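Local atomic coordinates of transcriptional regulator Tm0710 (Thermotoga maritima, PDB entry 2A61), a protein that probably binds DNA as a dimeric MarR-family transcriptional regulator, using a winged helix-turn-helix domain in each subunit. Residues G58-K61 against S62-T65; T94-G97 against E98-I101. All blocks are in the same frame, centred on the assembly; numbering follows the deposited sequence.

Contact 1: G58-K61 against S62-T65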
# COMPACT_ATOMS: atom_id res chain seq x y z
N GLY A 58 6.53 9.51 -5.38
CA GLY A 58 6.88 9.46 -6.81
C GLY A 58 6.20 10.52 -7.65
O GLY A 58 5.86 10.28 -8.83
N VAL A 59 5.99 11.69 -7.04
CA VAL A 59 5.42 12.86 -7.74
C VAL A 59 6.36 14.07 -7.65
O VAL A 59 7.16 14.18 -6.71
CB VAL A 59 3.97 13.25 -7.23
CG1 VAL A 59 2.90 12.15 -7.61
CG2 VAL A 59 3.94 13.63 -5.73
N ALA A 60 6.24 14.98 -8.60
CA ALA A 60 6.97 16.25 -8.61
C ALA A 60 6.80 17.06 -7.31
O ALA A 60 5.82 16.91 -6.56
CB ALA A 60 6.56 17.09 -9.82
N LYS A 61 7.77 17.96 -7.07
CA LYS A 61 7.76 18.78 -5.87
C LYS A 61 6.52 19.68 -5.82
O LYS A 61 5.97 19.91 -4.75
CB LYS A 61 9.04 19.64 -5.79
CG LYS A 61 10.33 18.81 -5.83
CD LYS A 61 10.79 18.30 -4.45
CE LYS A 61 11.92 17.31 -4.64
NZ LYS A 61 12.99 17.87 -5.54
N SER A 62 6.09 20.18 -6.99
CA SER A 62 4.87 21.00 -7.10
C SER A 62 3.64 20.29 -6.57
O SER A 62 2.81 20.91 -5.91
CB SER A 62 4.59 21.48 -8.54
OG SER A 62 4.67 20.42 -9.50
N THR A 63 3.51 18.99 -6.87
CA THR A 63 2.38 18.21 -6.38
C THR A 63 2.45 18.09 -4.85
O THR A 63 1.46 18.33 -4.14
CB THR A 63 2.40 16.80 -7.00
OG1 THR A 63 2.39 16.88 -8.43
CG2 THR A 63 1.19 15.99 -6.53
N VAL A 64 3.63 17.73 -4.34
CA VAL A 64 3.85 17.62 -2.91
C VAL A 64 3.44 18.94 -2.22
O VAL A 64 2.75 18.94 -1.24
CB VAL A 64 5.33 17.32 -2.60
CG1 VAL A 64 5.56 17.37 -1.10
CG2 VAL A 64 5.73 15.99 -3.21
N THR A 65 3.90 20.06 -2.76
CA THR A 65 3.60 21.37 -2.21
C THR A 65 2.12 21.55 -2.08
O THR A 65 1.67 21.99 -1.05
CB THR A 65 4.17 22.55 -3.05
OG1 THR A 65 5.58 22.39 -3.17
CG2 THR A 65 3.89 23.89 -2.36
O HOH W 1 3.89 14.64 -10.36
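At the turn of the helix-turn-helix, Val59 lies against Thr63 just as helix 61-73 begins. The two side chains cross at about a right angle, and methyl meets methyl, Val59 CG2 to Thr63 CG2, at 3.7 Å. Thr63 sets that methyl anti to its own backbone N, which leaves OG1 beside the N and anti to the carbonyl carbon (chi1 -57°). A water that accepts from Ala60 N also makes a weak bond with Thr63 OG1. Val64 adds its CG2, 3.9 Å from Val59 CG2, and also packs on Leu53 of helix 50-57. Valine, branched and apolar, thus suits both buried places. In MarR proteins the second helix of this motif is the one that typically enters the DNA groove, and here Ala60 is its N-cap. Ala60 O receives Val64 N at 3.2 Å in a nearly straight bond (171°) within the carbonyl plane, and takes a weaker one from Thr63 N. One residue on, Lys61 O accepts Thr65 N at 2.9 Å. Gly58, with positive phi, ends helix 50-57 as the C-prime residue of a Schellman motif, a backbone shape that glycine adopts easily. Thr63 OG1 also hydrogen-bonds Thr63 OG1 of the second subunit. With an alanine here, in both subunits, a gap would probably open beside Val59 CG2 and the hydrogen bond between the two Thr63 hydroxyls would be lost.

Contact 2: T94-G97 against E98-I101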
# COMPACT_ATOMS: atom_id res chain seq x y z
N THR A 94 0.91 16.73 13.50
CA THR A 94 0.27 17.30 14.68
C THR A 94 -0.55 16.21 15.39
O THR A 94 -0.71 15.12 14.87
CB THR A 94 -0.71 18.45 14.30
OG1 THR A 94 -1.71 17.94 13.43
CG2 THR A 94 -0.00 19.58 13.58
N ARG A 95 -1.10 16.55 16.56
CA ARG A 95 -2.02 15.68 17.25
C ARG A 95 -3.20 15.31 16.39
O ARG A 95 -3.64 14.14 16.37
CB ARG A 95 -2.59 16.40 18.46
CG ARG A 95 -2.60 15.61 19.74
CD ARG A 95 -3.45 14.34 19.75
NE ARG A 95 -2.59 13.16 19.62
CZ ARG A 95 -2.99 11.89 19.71
NH1 ARG A 95 -4.27 11.55 19.97
NH2 ARG A 95 -2.07 10.94 19.52
N LYS A 96 -3.76 16.31 15.72
CA LYS A 96 -4.88 16.11 14.84
C LYS A 96 -4.54 15.16 13.70
O LYS A 96 -5.36 14.33 13.32
CB LYS A 96 -5.34 17.44 14.28
CG LYS A 96 -6.64 17.34 13.50
CD LYS A 96 -7.06 18.71 13.03
CE LYS A 96 -8.36 18.67 12.22
NZ LYS A 96 -8.53 20.00 11.62
N GLY A 97 -3.34 15.31 13.15
CA GLY A 97 -2.82 14.37 12.13
C GLY A 97 -2.71 12.95 12.68
O GLY A 97 -3.07 11.99 11.99
N GLU A 98 -2.26 12.81 13.94
CA GLU A 98 -2.14 11.49 14.57
C GLU A 98 -3.50 10.83 14.72
O GLU A 98 -3.60 9.62 14.49
CB GLU A 98 -1.48 11.58 15.94
CG GLU A 98 0.01 11.87 15.86
CD GLU A 98 0.68 11.85 17.24
OE1 GLU A 98 0.15 12.49 18.16
OE2 GLU A 98 1.73 11.21 17.36
N GLU A 99 -4.51 11.60 15.09
CA GLU A 99 -5.86 11.07 15.32
C GLU A 99 -6.39 10.41 14.05
O GLU A 99 -7.16 9.49 14.13
CB GLU A 99 -6.83 12.17 15.79
CG GLU A 99 -6.60 12.58 17.24
CD GLU A 99 -7.19 13.94 17.61
OE1 GLU A 99 -7.77 14.65 16.75
OE2 GLU A 99 -7.06 14.30 18.81
N VAL A 100 -6.02 10.93 12.90
CA VAL A 100 -6.45 10.39 11.61
C VAL A 100 -5.86 8.95 11.51
O VAL A 100 -6.62 8.00 11.33
CB VAL A 100 -5.95 11.23 10.43
CG1 VAL A 100 -6.32 10.53 9.09
CG2 VAL A 100 -6.48 12.68 10.47
N ILE A 101 -4.53 8.79 11.67
CA ILE A 101 -3.92 7.46 11.62
C ILE A 101 -4.54 6.52 12.66
O ILE A 101 -4.86 5.37 12.35
CB ILE A 101 -2.34 7.54 11.76
CG1 ILE A 101 -1.72 7.94 10.42
CG2 ILE A 101 -1.75 6.18 12.05
CD1 ILE A 101 -1.78 9.38 10.15
O HOH W 2 -8.24 14.36 13.31
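The guanidinium group of Arg95 has Glu98 CB over one face, 3.7 Å from NH2, and Glu99 CG set obliquely beside NH1, while two of its nitrogens grip the Glu98 carboxylate side-on. Both bonds end on one oxygen: NE reaches Glu98 OE1 at 3.2 Å and NH2 reaches the same OE1 at 3.0 Å. The two planes stand 82° apart, so this is not the flat, two-oxygen pairing. NE comes in on the anti side of OE1, NH2 from well above the carboxylate plane, and both from the same face. Arg95 gets there by bending at chi2 (-63°) and again at chi3, which lays its long chain forward along the helix surface toward the next turn; Glu98 stays extended beyond CG. NH2 has a second carboxylate partner in Glu102, one turn further on.

This is the first turn of helix 95-119, straight after the wing strand 88-93. Thr94 is its N-cap: OG1 accepts Gly97 N at 3.1 Å, close to straight (162°), while also hydrogen-bonding Gly75 O, and Glu98 N bonds Thr94 O at 2.9 Å. A small hydroxyl residue suits a position that must serve both. Lys96 runs fully extended the other way, to Asp74 O and the ring of Tyr76. Towards the core, Ile101 CD1 rests 3.4 Å from Gly97 O and continues onto Phe36 and Leu39 of helix 33-45, whereas Val100 packs on Leu26 and Phe29.

Glu99 OE2 lies 4.1 Å from Arg95 NH1, beyond a salt bridge but near enough to attract. With Glu98, Glu99 and Glu102 around one arginine, near the N-terminal, positive end of the helix dipole, the carboxylates are probably stabilised in their charged form.

Overall arrangement
From the N terminus, helices 5-23 and 26-29 lead to helix 33-45 and then helix 50-57, and contact 1 makes the tight turn from there into helix 61-73, completing the helix-turn-helix. The wing hairpin of antiparallel strands 77-82 and 88-93 comes next. Contact 2 then starts helix 95-119, which leads away from the winged domain. The two contacts are in series, neither nested nor crossed, and each is local, closing no long loop. The centres of contact 1 and contact 2 lie about 22 Å apart, and their nearest atoms about 15 Å apart. Contact 1 meets the second subunit, whereas no other chain of the assembly touches contact 2, which joins the wing to helices 26-29 and 33-45.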